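Long-range contacts in chloramphenicol acetyltransferase (Aliivibrio fischeri, PDB 6PXA), which probably transfers the acetyl group of acetyl-CoA to the 3-hydroxyl of chloramphenicol, as a hexapeptide-repeat acyltransferase, and here binds taurocholic acid: residues Ala46-Leu51 with Thr84-Gly89; Ala88-His93 with Gly115-Gly120; Ala134-Gly139 with Ala152-Asn157. All blocks are in the same frame, centred on the assembly; numbering follows the deposited sequence.

Interaction 1. Residues Ala46-Leu51 with Thr84-Gly89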
ATOM      1  N   ALA B  46      12.422   0.352  -6.086  1.00 39.21           N
ATOM      2  CA  ALA B  46      11.787   1.657  -5.975  1.00 36.32           C
ATOM      3  C   ALA B  46      11.463   2.283  -7.324  1.00 35.82           C
ATOM      4  O   ALA B  46      10.452   2.983  -7.455  1.00 38.01           O
ATOM      5  CB  ALA B  46      12.702   2.605  -5.186  1.00 40.27           C
ATOM      6  N   VAL B  47      12.324   2.111  -8.317  1.00 38.61           N
ATOM      7  CA  VAL B  47      12.127   2.725  -9.627  1.00 38.91           C
ATOM      8  C   VAL B  47      11.580   1.661 -10.554  1.00 35.64           C
ATOM      9  O   VAL B  47      12.250   0.658 -10.822  1.00 39.88           O
ATOM     10  CB  VAL B  47      13.429   3.328 -10.171  1.00 39.07           C
ATOM     11  CG1 VAL B  47      13.161   4.032 -11.503  1.00 40.75           C
ATOM     12  CG2 VAL B  47      14.000   4.296  -9.159  1.00 35.79           C
ATOM     13  N   ARG B  48      10.353   1.846 -11.021  1.00 33.98           N
ATOM     14  CA  ARG B  48       9.656   0.755 -11.688  1.00 36.90           C
ATOM     15  C   ARG B  48       9.279   1.130 -13.109  1.00 32.69           C
ATOM     16  O   ARG B  48       8.815   2.247 -13.371  1.00 31.68           O
ATOM     17  CB  ARG B  48       8.393   0.324 -10.909  1.00 35.50           C
ATOM     18  CG  ARG B  48       8.685  -0.006  -9.469  1.00 35.25           C
ATOM     19  CD  ARG B  48       7.488  -0.648  -8.780  1.00 38.60           C
ATOM     20  NE  ARG B  48       7.803  -1.059  -7.416  1.00 41.65           N
ATOM     21  CZ  ARG B  48       6.914  -1.601  -6.590  1.00 41.03           C
ATOM     22  NH1 ARG B  48       5.673  -1.801  -7.016  1.00 36.94           N
ATOM     23  NH2 ARG B  48       7.276  -1.954  -5.362  1.00 40.93           N
ATOM     24  N   TYR B  49       9.480   0.160 -14.005  1.00 35.48           N
ATOM     25  CA  TYR B  49       9.095   0.220 -15.412  1.00 35.15           C
ATOM     26  C   TYR B  49       9.938   1.214 -16.188  1.00 32.58           C
ATOM     27  O   TYR B  49       9.477   1.757 -17.188  1.00 32.31           O
ATOM     28  CB  TYR B  49       7.605   0.542 -15.590  1.00 30.42           C
ATOM     29  CG  TYR B  49       6.707  -0.346 -14.746  1.00 31.54           C
ATOM     30  CD1 TYR B  49       6.466  -1.666 -15.112  1.00 35.50           C
ATOM     31  CD2 TYR B  49       6.106   0.141 -13.577  1.00 33.67           C
ATOM     32  CE1 TYR B  49       5.634  -2.490 -14.360  1.00 38.01           C
ATOM     33  CE2 TYR B  49       5.249  -0.698 -12.808  1.00 32.14           C
ATOM     34  CZ  TYR B  49       5.039  -2.001 -13.192  1.00 36.81           C
ATOM     35  OH  TYR B  49       4.210  -2.829 -12.428  1.00 38.27           O
ATOM     36  N   LEU B  50      11.175   1.442 -15.746  1.00 31.60           N
ATOM     37  CA  LEU B  50      12.121   2.331 -16.443  1.00 29.77           C
ATOM     38  C   LEU B  50      13.043   1.514 -17.353  1.00 32.51           C
ATOM     39  O   LEU B  50      13.953   0.823 -16.875  1.00 34.81           O
ATOM     40  CB  LEU B  50      12.929   3.134 -15.429  1.00 36.45           C
ATOM     41  CG  LEU B  50      13.720   4.270 -16.078  1.00 37.80           C
ATOM     42  CD1 LEU B  50      12.781   5.133 -16.876  1.00 40.69           C
ATOM     43  CD2 LEU B  50      14.343   5.088 -15.007  1.00 44.40           C
ATOM     44  N   LEU B  51      12.814   1.607 -18.670  1.00 32.42           N
ATOM     45  CA  LEU B  51      13.677   0.915 -19.624  1.00 40.88           C
ATOM     46  C   LEU B  51      15.145   1.219 -19.351  1.00 41.32           C
ATOM     47  O   LEU B  51      15.530   2.357 -19.079  1.00 40.83           O
ATOM     48  CB  LEU B  51      13.322   1.313 -21.071  1.00 40.09           C
ATOM     49  CG  LEU B  51      12.010   0.723 -21.630  1.00 41.96           C
ATOM     50  CD1 LEU B  51      11.735   1.221 -23.042  1.00 43.78           C
ATOM     51  CD2 LEU B  51      12.067  -0.805 -21.622  1.00 43.44           C
ATOM     52  N   THR B  84       8.073   4.374  -4.158  1.00 37.11           N
ATOM     53  CA  THR B  84       7.974   3.827  -5.507  1.00 34.97           C
ATOM     54  C   THR B  84       7.792   4.950  -6.514  1.00 33.41           C
ATOM     55  O   THR B  84       6.928   5.826  -6.336  1.00 33.37           O
ATOM     56  CB  THR B  84       6.810   2.827  -5.610  1.00 39.34           C
ATOM     57  OG1 THR B  84       7.073   1.707  -4.750  1.00 40.24           O
ATOM     58  CG2 THR B  84       6.681   2.316  -7.031  1.00 53.17           C
ATOM     59  N   PHE B  85       8.628   4.933  -7.554  1.00 35.61           N
ATOM     60  CA  PHE B  85       8.507   5.812  -8.716  1.00 34.24           C
ATOM     61  C   PHE B  85       7.986   4.997  -9.894  1.00 30.12           C
ATOM     62  O   PHE B  85       8.662   4.084 -10.388  1.00 32.08           O
ATOM     63  CB  PHE B  85       9.848   6.464  -9.039  1.00 34.71           C
ATOM     64  CG  PHE B  85      10.385   7.280  -7.895  1.00 36.17           C
ATOM     65  CD1 PHE B  85       9.979   8.596  -7.719  1.00 33.82           C
ATOM     66  CD2 PHE B  85      11.252   6.713  -6.973  1.00 37.87           C
ATOM     67  CE1 PHE B  85      10.454   9.340  -6.650  1.00 36.94           C
ATOM     68  CE2 PHE B  85      11.728   7.445  -5.898  1.00 41.15           C
ATOM     69  CZ  PHE B  85      11.325   8.776  -5.747  1.00 40.55           C
ATOM     70  N   MET B  86       6.784   5.313 -10.334  1.00 28.53           N
ATOM     71  CA  MET B  86       6.202   4.582 -11.455  1.00 31.12           C
ATOM     72  C   MET B  86       6.614   5.254 -12.758  1.00 33.65           C
ATOM     73  O   MET B  86       6.288   6.424 -12.980  1.00 32.53           O
ATOM     74  CB  MET B  86       4.686   4.526 -11.323  1.00 32.27           C
ATOM     75  CG  MET B  86       4.239   3.783 -10.033  1.00 34.56           C
ATOM     76  SD  MET B  86       4.496   2.024 -10.015  1.00 38.81           S
ATOM     77  CE  MET B  86       3.073   1.519 -10.996  1.00 40.55           C
ATOM     78  N   MET B  87       7.340   4.527 -13.607  1.00 32.93           N
ATOM     79  CA  MET B  87       7.786   5.105 -14.860  1.00 32.02           C
ATOM     80  C   MET B  87       6.963   4.490 -15.985  1.00 39.76           C
ATOM     81  O   MET B  87       5.970   3.800 -15.728  1.00 38.00           O
ATOM     82  CB  MET B  87       9.291   4.913 -15.010  1.00 34.57           C
ATOM     83  CG  MET B  87      10.125   5.545 -13.851  1.00 34.64           C
ATOM     84  SD  MET B  87       9.736   7.282 -13.519  1.00 36.94           S
ATOM     85  CE  MET B  87      10.502   8.079 -14.962  1.00 32.99           C
ATOM     86  N   ALA B  88       7.362   4.779 -17.235  1.00 41.53           N
ATOM     87  CA  ALA B  88       6.756   4.242 -18.458  1.00 37.04           C
ATOM     88  C   ALA B  88       5.351   4.776 -18.722  1.00 36.70           C
ATOM     89  O   ALA B  88       4.558   4.122 -19.414  1.00 42.65           O
ATOM     90  CB  ALA B  88       6.738   2.706 -18.463  1.00 39.40           C
ATOM     91  N   GLY B  89       5.035   5.967 -18.226  1.00 35.17           N
ATOM     92  CA  GLY B  89       3.797   6.624 -18.634  1.00 36.58           C
ATOM     93  C   GLY B  89       2.574   5.758 -18.463  1.00 36.76           C
ATOM     94  O   GLY B  89       2.374   5.116 -17.423  1.00 39.78           O
TER
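F85 N donates to A46 O over 2.7 Å in a nearly straight bond (N-H...O 170°), the first of three that join successive coils of a left-handed parallel beta-helix. R48, paired with M86, bonds to the residues flanking it: its N gives to F85 O and its O takes M87 N at 2.7 Å. On the face shared by V47 and F85, the V47 CG1 branch, anti to its backbone N (chi1 -177°), crosses M87 CG at 4.1 Å. The other face carries R48 and M86. There the extended R48 chain slants over T84, CD lying 3.5 Å from T84 CG2, while T84 OG1 sits above one guanidinium face, offset toward its rim. T84 OG1 is itself bonded to G82 O. Where the first strand ends at Y49, M86 SD lies in the plane of that ring at its edge, 5.3 Å from the centroid, a Met-aromatic contact; bends at chi2 and chi3 bring M86 CE to 3.6 Å from Y49 CE2. The R48 guanidinium is held at two of its nitrogens, NE by Q45 O and NH1 by a salt bridge to E133 of the second subunit. A buried cation thus meets an acceptor and a counter-charge, which probably offsets its desolvation at the subunit interface.

Interaction 2. Residues Ala88-His93 with Gly115-Gly120. With TCH (taurocholic acid), chain R.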
ATOM      1  N   ALA B  88       7.362   4.779 -17.235  1.00 41.53           N
ATOM      2  CA  ALA B  88       6.756   4.242 -18.458  1.00 37.04           C
ATOM      3  C   ALA B  88       5.351   4.776 -18.722  1.00 36.70           C
ATOM      4  O   ALA B  88       4.558   4.122 -19.414  1.00 42.65           O
ATOM      5  CB  ALA B  88       6.738   2.706 -18.463  1.00 39.40           C
ATOM      6  N   GLY B  89       5.035   5.967 -18.226  1.00 35.17           N
ATOM      7  CA  GLY B  89       3.797   6.624 -18.634  1.00 36.58           C
ATOM      8  C   GLY B  89       2.574   5.758 -18.463  1.00 36.76           C
ATOM      9  O   GLY B  89       2.374   5.116 -17.423  1.00 39.78           O
ATOM     10  N   ASN B  90       1.734   5.714 -19.489  1.00 38.50           N
ATOM     11  CA  ASN B  90       0.519   4.909 -19.413  1.00 36.46           C
ATOM     12  C   ASN B  90       0.763   3.433 -19.675  1.00 37.82           C
ATOM     13  O   ASN B  90      -0.208   2.677 -19.757  1.00 41.99           O
ATOM     14  CB  ASN B  90      -0.529   5.435 -20.402  1.00 44.05           C
ATOM     15  CG  ASN B  90      -0.119   5.249 -21.877  1.00 44.92           C
ATOM     16  OD1 ASN B  90       1.001   4.841 -22.191  1.00 40.27           O
ATOM     17  ND2 ASN B  90      -1.047   5.551 -22.781  1.00 44.42           N
ATOM     18  N   GLN B  91       2.019   3.012 -19.846  1.00 35.22           N
ATOM     19  CA  GLN B  91       2.353   1.616 -20.152  1.00 39.37           C
ATOM     20  C   GLN B  91       1.479   1.031 -21.269  1.00 46.71           C
ATOM     21  O   GLN B  91       1.156  -0.158 -21.258  1.00 40.91           O
ATOM     22  CB  GLN B  91       2.263   0.752 -18.894  1.00 41.94           C
ATOM     23  CG  GLN B  91       3.214   1.181 -17.800  1.00 38.96           C
ATOM     24  CD  GLN B  91       3.147   0.277 -16.563  1.00 52.04           C
ATOM     25  OE1 GLN B  91       2.749  -0.891 -16.646  1.00 58.94           O
ATOM     26  NE2 GLN B  91       3.544   0.818 -15.418  1.00 43.96           N
ATOM     27  N   GLY B  92       1.110   1.856 -22.254  1.00 45.70           N
ATOM     28  CA  GLY B  92       0.364   1.405 -23.416  1.00 39.92           C
ATOM     29  C   GLY B  92      -1.146   1.348 -23.269  1.00 42.43           C
ATOM     30  O   GLY B  92      -1.823   0.964 -24.234  1.00 40.75           O
ATOM     31  N   HIS B  93      -1.693   1.715 -22.105  1.00 42.04           N
ATOM     32  CA  HIS B  93      -3.130   1.665 -21.839  1.00 37.22           C
ATOM     33  C   HIS B  93      -3.729   3.036 -22.102  1.00 37.63           C
ATOM     34  O   HIS B  93      -3.388   3.998 -21.399  1.00 39.38           O
ATOM     35  CB  HIS B  93      -3.410   1.257 -20.377  1.00 34.10           C
ATOM     36  CG  HIS B  93      -2.789  -0.043 -19.978  1.00 35.36           C
ATOM     37  ND1 HIS B  93      -3.360  -1.261 -20.277  1.00 38.69           N
ATOM     38  CD2 HIS B  93      -1.647  -0.317 -19.307  1.00 38.89           C
ATOM     39  CE1 HIS B  93      -2.589  -2.231 -19.812  1.00 38.18           C
ATOM     40  NE2 HIS B  93      -1.543  -1.683 -19.223  1.00 38.68           N
ATOM     41  N   GLY B 115      -0.476   2.209 -28.195  1.00 40.58           N
ATOM     42  CA  GLY B 115      -1.040   3.283 -27.404  1.00 40.08           C
ATOM     43  C   GLY B 115      -0.110   3.886 -26.371  1.00 39.04           C
ATOM     44  O   GLY B 115      -0.560   4.686 -25.541  1.00 39.28           O
ATOM     45  N   PHE B 116       1.161   3.508 -26.364  1.00 39.27           N
ATOM     46  CA  PHE B 116       2.100   4.131 -25.442  1.00 42.11           C
ATOM     47  C   PHE B 116       2.132   5.640 -25.631  1.00 41.19           C
ATOM     48  O   PHE B 116       2.318   6.141 -26.752  1.00 40.42           O
ATOM     49  CB  PHE B 116       3.513   3.576 -25.637  1.00 42.87           C
ATOM     50  CG  PHE B 116       4.540   4.242 -24.744  1.00 39.40           C
ATOM     51  CD1 PHE B 116       4.506   4.050 -23.382  1.00 41.11           C
ATOM     52  CD2 PHE B 116       5.505   5.095 -25.276  1.00 42.81           C
ATOM     53  CE1 PHE B 116       5.423   4.673 -22.558  1.00 44.66           C
ATOM     54  CE2 PHE B 116       6.428   5.715 -24.457  1.00 45.38           C
ATOM     55  CZ  PHE B 116       6.398   5.495 -23.105  1.00 45.51           C
ATOM     56  N   GLN B 117       2.023   6.358 -24.520  1.00 41.12           N
ATOM     57  CA  GLN B 117       2.184   7.802 -24.475  1.00 43.28           C
ATOM     58  C   GLN B 117       3.115   8.167 -23.328  1.00 39.15           C
ATOM     59  O   GLN B 117       2.926   7.710 -22.201  1.00 36.60           O
ATOM     60  CB  GLN B 117       0.844   8.505 -24.289  1.00 46.35           C
ATOM     61  CG  GLN B 117       0.015   8.552 -25.564  1.00 52.49           C
ATOM     62  CD  GLN B 117      -1.247   9.350 -25.368  1.00 55.91           C
ATOM     63  OE1 GLN B 117      -1.473  10.338 -26.052  1.00 59.52           O
ATOM     64  NE2 GLN B 117      -2.069   8.942 -24.409  1.00 55.07           N
ATOM     65  N   ARG B 118       4.130   8.972 -23.624  1.00 38.15           N
ATOM     66  CA  ARG B 118       4.981   9.499 -22.576  1.00 36.96           C
ATOM     67  C   ARG B 118       4.182  10.431 -21.673  1.00 39.98           C
ATOM     68  O   ARG B 118       3.234  11.096 -22.104  1.00 42.09           O
ATOM     69  CB  ARG B 118       6.178  10.238 -23.183  1.00 39.08           C
ATOM     70  CG  ARG B 118       7.197   9.298 -23.786  1.00 40.54           C
ATOM     71  CD  ARG B 118       8.273  10.029 -24.494  1.00 49.26           C
ATOM     72  NE  ARG B 118       9.154  10.823 -23.632  1.00 43.44           N
ATOM     73  CZ  ARG B 118      10.128  11.573 -24.150  1.00 45.92           C
ATOM     74  NH1 ARG B 118      10.283  11.588 -25.459  1.00 44.08           N
ATOM     75  NH2 ARG B 118      10.933  12.302 -23.398  1.00 49.89           N
ATOM     76  N   ALA B 119       4.568  10.460 -20.400  1.00 37.80           N
ATOM     77  CA  ALA B 119       3.965  11.365 -19.444  1.00 35.59           C
ATOM     78  C   ALA B 119       4.883  12.520 -19.100  1.00 34.86           C
ATOM     79  O   ALA B 119       4.467  13.434 -18.379  1.00 39.53           O
ATOM     80  CB  ALA B 119       3.594  10.610 -18.162  1.00 34.61           C
ATOM     81  N   GLY B 120       6.108  12.509 -19.614  1.00 36.66           N
ATOM     82  CA  GLY B 120       7.115  13.462 -19.217  1.00 41.31           C
ATOM     83  C   GLY B 120       7.914  12.936 -18.048  1.00 35.51           C
ATOM     84  O   GLY B 120       7.544  11.959 -17.380  1.00 35.74           O
TER
HETATM   85  C1  TCH R 301       7.731  -0.995 -22.551  1.00 52.48           C
HETATM   86  C2  TCH R 301       8.246  -1.773 -23.832  1.00 50.57           C
HETATM   87  C3  TCH R 301       7.797  -1.056 -25.132  1.00 53.26           C
HETATM   88  O3  TCH R 301       8.161  -1.825 -26.219  1.00 60.54           O
HETATM   89  C4  TCH R 301       6.245  -0.796 -25.170  1.00 47.03           C
HETATM   90  C5  TCH R 301       5.742  -0.055 -23.907  1.00 51.13           C
HETATM   91  C6  TCH R 301       4.200   0.118 -23.942  1.00 56.27           C
HETATM   92  C7  TCH R 301       3.385  -1.221 -23.673  1.00 53.04           C
HETATM   93  O7  TCH R 301       3.445  -2.063 -24.771  1.00 50.01           O
HETATM   94  C8  TCH R 301       3.892  -1.976 -22.425  1.00 52.58           C
HETATM   95  C9  TCH R 301       5.461  -2.153 -22.521  1.00 54.88           C
HETATM   96  C10 TCH R 301       6.204  -0.800 -22.612  1.00 53.99           C
HETATM   97  C11 TCH R 301       5.934  -3.032 -21.343  1.00 55.47           C
HETATM   98  C12 TCH R 301       5.218  -4.269 -21.157  1.00 56.82           C
HETATM   99  O12 TCH R 301       5.573  -5.241 -22.124  1.00 51.44           O
HETATM  100  C13 TCH R 301       3.585  -4.101 -21.226  1.00 57.07           C
HETATM  101  C14 TCH R 301       3.245  -3.413 -22.342  1.00 53.70           C
HETATM  102  C15 TCH R 301       1.644  -3.316 -22.246  1.00 52.03           C
HETATM  103  C16 TCH R 301       1.286  -4.665 -21.829  1.00 54.24           C
HETATM  104  C17 TCH R 301       2.589  -5.371 -21.413  1.00 55.26           C
HETATM  105  C18 TCH R 301       3.137  -3.373 -19.947  1.00 58.53           C
HETATM  106  C19 TCH R 301       5.839   0.094 -21.432  1.00 53.20           C
HETATM  107  O1S TCH R 301      -3.100  -9.787 -27.077  1.00 42.21           O
HETATM  108  C20 TCH R 301       2.353  -6.181 -20.223  1.00 51.80           C
HETATM  109  C21 TCH R 301       3.622  -6.861 -19.624  1.00 44.62           C
HETATM  110  C22 TCH R 301       1.363  -7.287 -20.691  1.00 45.04           C
HETATM  111  C23 TCH R 301       1.997  -8.364 -21.570  1.00 41.84           C
HETATM  112  C24 TCH R 301       0.886  -9.298 -22.019  1.00 45.49           C
HETATM  113  N24 TCH R 301       0.221  -9.048 -23.276  1.00 46.92           N
HETATM  114  O24 TCH R 301       0.541 -10.215 -21.347  1.00 47.04           O
HETATM  115  C25 TCH R 301      -0.844  -9.937 -23.678  1.00 45.04           C
HETATM  116  C26 TCH R 301      -1.651  -9.241 -24.763  1.00 52.70           C
HETATM  117  S26 TCH R 301      -2.274 -10.526 -25.862  1.00 51.22           S
HETATM  118  O2S TCH R 301      -0.973 -11.434 -26.313  1.00 48.04           O
HETATM  119  O3S TCH R 301      -3.375 -11.450 -25.044  1.00 50.29           O
HETATM  120  O   HOH W   1      -0.855  -0.180 -26.481  1.00 39.38           O
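N90 and the backbone of G115-Q117 form the tight part of this contact, an exchange between one side-chain amide and two peptide groups. N90 ND2 gives to G115 O at 2.9 Å, with the acceptor close to the amide plane, and N90 OD1 receives Q117 N at 3.0 Å. The same oxygen takes G92 N, closing an Asx turn; the two donors reach it from opposite faces of the amide plane. N90 chi1 of 67° tucks CG between the two backbone arms and leaves OD1 within range of both donors. Two donors on OD1 and one acceptor for ND2 together fix which way the amide is turned. Beside it, the F116 ring turns its edge to the turn of A88-Q91, CE1 lying 3.3 Å from A88 O, and F116 CB rests 3.9 Å from C6 of taurocholic acid. Q91 O approaches C15 of the steroid at 3.3 Å, so this wall of the pocket is partly backbone. The looser, exposed side is at A119 and the far end of the Q117 side chain: A119 CB comes no nearer than 4.0 Å to G89 CA. At the other end, a water bridges G92 O and G115 N. The contact joins two loops, one leaving strand 84-86 and the other leading into strand 122-124; helix 105-108 lies in the excursion between them, and H93 stacks on W129 of the second subunit.

Interaction 3. Residues Ala134-Gly139 with Ala152-Asn157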
ATOM      1  N   ALA B 134       5.290   5.545  -0.139  1.00 34.40           N
ATOM      2  CA  ALA B 134       4.625   6.497  -1.001  1.00 34.54           C
ATOM      3  C   ALA B 134       4.799   6.027  -2.439  1.00 34.17           C
ATOM      4  O   ALA B 134       5.754   5.312  -2.768  1.00 32.63           O
ATOM      5  CB  ALA B 134       5.195   7.911  -0.817  1.00 36.19           C
ATOM      6  N   MET B 135       3.823   6.347  -3.272  1.00 33.75           N
ATOM      7  CA  MET B 135       3.884   6.014  -4.687  1.00 38.99           C
ATOM      8  C   MET B 135       3.771   7.281  -5.514  1.00 34.13           C
ATOM      9  O   MET B 135       2.763   7.995  -5.424  1.00 38.85           O
ATOM     10  CB  MET B 135       2.790   5.031  -5.083  1.00 41.78           C
ATOM     11  CG  MET B 135       3.180   4.240  -6.318  1.00 46.97           C
ATOM     12  SD  MET B 135       1.819   3.322  -7.075  1.00 46.99           S
ATOM     13  CE  MET B 135       2.186   1.684  -6.427  1.00 49.51           C
ATOM     14  N   ILE B 136       4.782   7.515  -6.347  1.00 35.78           N
ATOM     15  CA  ILE B 136       4.919   8.705  -7.192  1.00 33.45           C
ATOM     16  C   ILE B 136       4.559   8.313  -8.628  1.00 29.87           C
ATOM     17  O   ILE B 136       5.267   7.517  -9.260  1.00 31.89           O
ATOM     18  CB  ILE B 136       6.346   9.262  -7.131  1.00 35.91           C
ATOM     19  CG1 ILE B 136       6.802   9.451  -5.688  1.00 35.66           C
ATOM     20  CG2 ILE B 136       6.428  10.584  -7.850  1.00 41.22           C
ATOM     21  CD1 ILE B 136       5.943  10.428  -4.946  1.00 36.79           C
ATOM     22  N   MET B 137       3.461   8.850  -9.145  1.00 27.44           N
ATOM     23  CA  MET B 137       2.950   8.432 -10.448  1.00 33.16           C
ATOM     24  C   MET B 137       3.677   9.166 -11.578  1.00 31.72           C
ATOM     25  O   MET B 137       4.398  10.137 -11.333  1.00 35.52           O
ATOM     26  CB  MET B 137       1.442   8.663 -10.498  1.00 30.74           C
ATOM     27  CG  MET B 137       0.628   7.885  -9.438  1.00 37.75           C
ATOM     28  SD  MET B 137       0.685   6.117  -9.608  1.00 44.19           S
ATOM     29  CE  MET B 137       2.157   5.779  -8.867  1.00 35.75           C
ATOM     30  N   PRO B 138       3.535   8.705 -12.838  1.00 35.92           N
ATOM     31  CA  PRO B 138       4.351   9.282 -13.927  1.00 33.09           C
ATOM     32  C   PRO B 138       4.094  10.760 -14.143  1.00 36.04           C
ATOM     33  O   PRO B 138       2.976  11.251 -13.984  1.00 37.99           O
ATOM     34  CB  PRO B 138       3.933   8.475 -15.166  1.00 36.26           C
ATOM     35  CG  PRO B 138       3.362   7.147 -14.592  1.00 32.38           C
ATOM     36  CD  PRO B 138       2.707   7.568 -13.305  1.00 35.70           C
ATOM     37  N   GLY B 139       5.164  11.470 -14.517  1.00 34.82           N
ATOM     38  CA  GLY B 139       5.090  12.842 -14.952  1.00 34.92           C
ATOM     39  C   GLY B 139       5.014  13.899 -13.871  1.00 37.50           C
ATOM     40  O   GLY B 139       4.969  15.076 -14.212  1.00 37.78           O
ATOM     41  N   ALA B 152       1.479   8.043   0.746  1.00 36.69           N
ATOM     42  CA  ALA B 152       0.850   8.996  -0.151  1.00 36.39           C
ATOM     43  C   ALA B 152       0.882   8.491  -1.595  1.00 35.56           C
ATOM     44  O   ALA B 152       1.768   7.735  -2.001  1.00 32.67           O
ATOM     45  CB  ALA B 152       1.548  10.353  -0.068  1.00 33.88           C
ATOM     46  N   VAL B 153      -0.130   8.870  -2.353  1.00 33.49           N
ATOM     47  CA  VAL B 153      -0.226   8.527  -3.768  1.00 37.02           C
ATOM     48  C   VAL B 153      -0.249   9.851  -4.534  1.00 35.28           C
ATOM     49  O   VAL B 153      -1.259  10.574  -4.545  1.00 36.15           O
ATOM     50  CB  VAL B 153      -1.450   7.662  -4.070  1.00 37.06           C
ATOM     51  CG1 VAL B 153      -1.503   7.320  -5.598  1.00 41.79           C
ATOM     52  CG2 VAL B 153      -1.419   6.388  -3.214  1.00 38.24           C
ATOM     53  N   ILE B 154       0.880  10.197  -5.127  1.00 36.75           N
ATOM     54  CA  ILE B 154       1.124  11.532  -5.665  1.00 33.60           C
ATOM     55  C   ILE B 154       0.876  11.480  -7.167  1.00 38.39           C
ATOM     56  O   ILE B 154       1.608  10.804  -7.903  1.00 32.96           O
ATOM     57  CB  ILE B 154       2.547  12.001  -5.345  1.00 31.78           C
ATOM     58  CG1 ILE B 154       2.736  11.970  -3.830  1.00 32.24           C
ATOM     59  CG2 ILE B 154       2.780  13.403  -5.874  1.00 32.31           C
ATOM     60  CD1 ILE B 154       1.802  12.956  -3.085  1.00 31.40           C
ATOM     61  N   THR B 155      -0.194  12.134  -7.618  1.00 34.44           N
ATOM     62  CA  THR B 155      -0.510  12.159  -9.044  1.00 40.58           C
ATOM     63  C   THR B 155      -0.491  13.558  -9.639  1.00 37.77           C
ATOM     64  O   THR B 155      -0.667  13.692 -10.851  1.00 38.25           O
ATOM     65  CB  THR B 155      -1.894  11.548  -9.317  1.00 33.08           C
ATOM     66  OG1 THR B 155      -2.883  12.328  -8.646  1.00 40.30           O
ATOM     67  CG2 THR B 155      -1.970  10.120  -8.829  1.00 38.79           C
ATOM     68  N   LYS B 156      -0.308  14.588  -8.823  1.00 33.68           N
ATOM     69  CA  LYS B 156      -0.255  15.974  -9.252  1.00 41.38           C
ATOM     70  C   LYS B 156       1.082  16.551  -8.819  1.00 41.24           C
ATOM     71  O   LYS B 156       1.736  16.005  -7.925  1.00 41.62           O
ATOM     72  CB  LYS B 156      -1.403  16.767  -8.625  1.00 46.17           C
ATOM     73  CG  LYS B 156      -2.754  16.095  -8.779  1.00 42.69           C
ATOM     74  CD  LYS B 156      -3.865  17.014  -8.295  1.00 54.08           C
ATOM     75  CE  LYS B 156      -5.240  16.446  -8.645  1.00 62.74           C
ATOM     76  NZ  LYS B 156      -6.324  17.392  -8.253  1.00 68.17           N
ATOM     77  N   ASN B 157       1.478  17.662  -9.441  1.00 35.23           N
ATOM     78  CA  ASN B 157       2.663  18.389  -8.990  1.00 40.26           C
ATOM     79  C   ASN B 157       2.509  18.869  -7.546  1.00 43.36           C
ATOM     80  O   ASN B 157       1.422  19.247  -7.102  1.00 41.08           O
ATOM     81  CB  ASN B 157       2.945  19.598  -9.900  1.00 40.89           C
ATOM     82  CG  ASN B 157       3.402  19.184 -11.269  1.00 41.84           C
ATOM     83  OD1 ASN B 157       3.930  18.079 -11.443  1.00 43.96           O
ATOM     84  ND2 ASN B 157       3.200  20.051 -12.257  1.00 44.90           N
TER
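A134 opens the contact by laying its CB against the A152 carbonyl, 3.6 Å from A152 O, and its CA also approaches that oxygen. Next along the chain, M135 uses both of its peptide atoms: M135 N donates to A152 O at 2.8 Å, and M135 O accepts I154 N at 2.9 Å in a bond only 9° from straight. Its side chain leads off toward strand 84-86 and E133 of the second subunit. I136 and I154 share the other face, side by side and pointing the same way, as stacked residues of successive parallel coils do. In I136, CG1 lies beside the backbone N (chi1 -51°) and the further turn at chi2 brings CD1 to 3.7 Å from I154 CG1. M137 N completes the backbone set by donating to I154 O at 3.0 Å. The M137 chain lies alongside T155, where CG meets T155 CG2 at 3.5 Å, tighter than usual for two carbons, before two bends carry its end away from that strand. T155 OG1 is bonded to N168. At G139 the contact thins to an approach by the N157 side chain, whose OD1 takes H141 N. The chemistry therefore divides the work: regular backbone hydrogen bonds set the parallel spacing of the beta-helix, while the isoleucine pair packs on one face and M135 and V153, on the other, meet the second subunit, as M137 does just beyond the strand.

In the fold
From the N terminus, interaction 1 closes the first loop, bringing 84-89 back beside 46-51 one coil on. Interaction 2 begins where that contact ends: A88 and G89 belong to both, and the chain then makes an excursion through helix 105-108 before 115-120 returns. Interaction 3 closes a shorter, single-coil loop further on. The three loops thus follow in series, none nested or crossed. Interactions 1 and 3 occupy one parallel sheet, joined through neighbouring strands 84-86 and 135-136, where T84 probably bonds to both A134 and I136. P138 packs on G89 and A119, linking the taurocholate-side loops to the beta-helix, and all three contacts reach the second subunit.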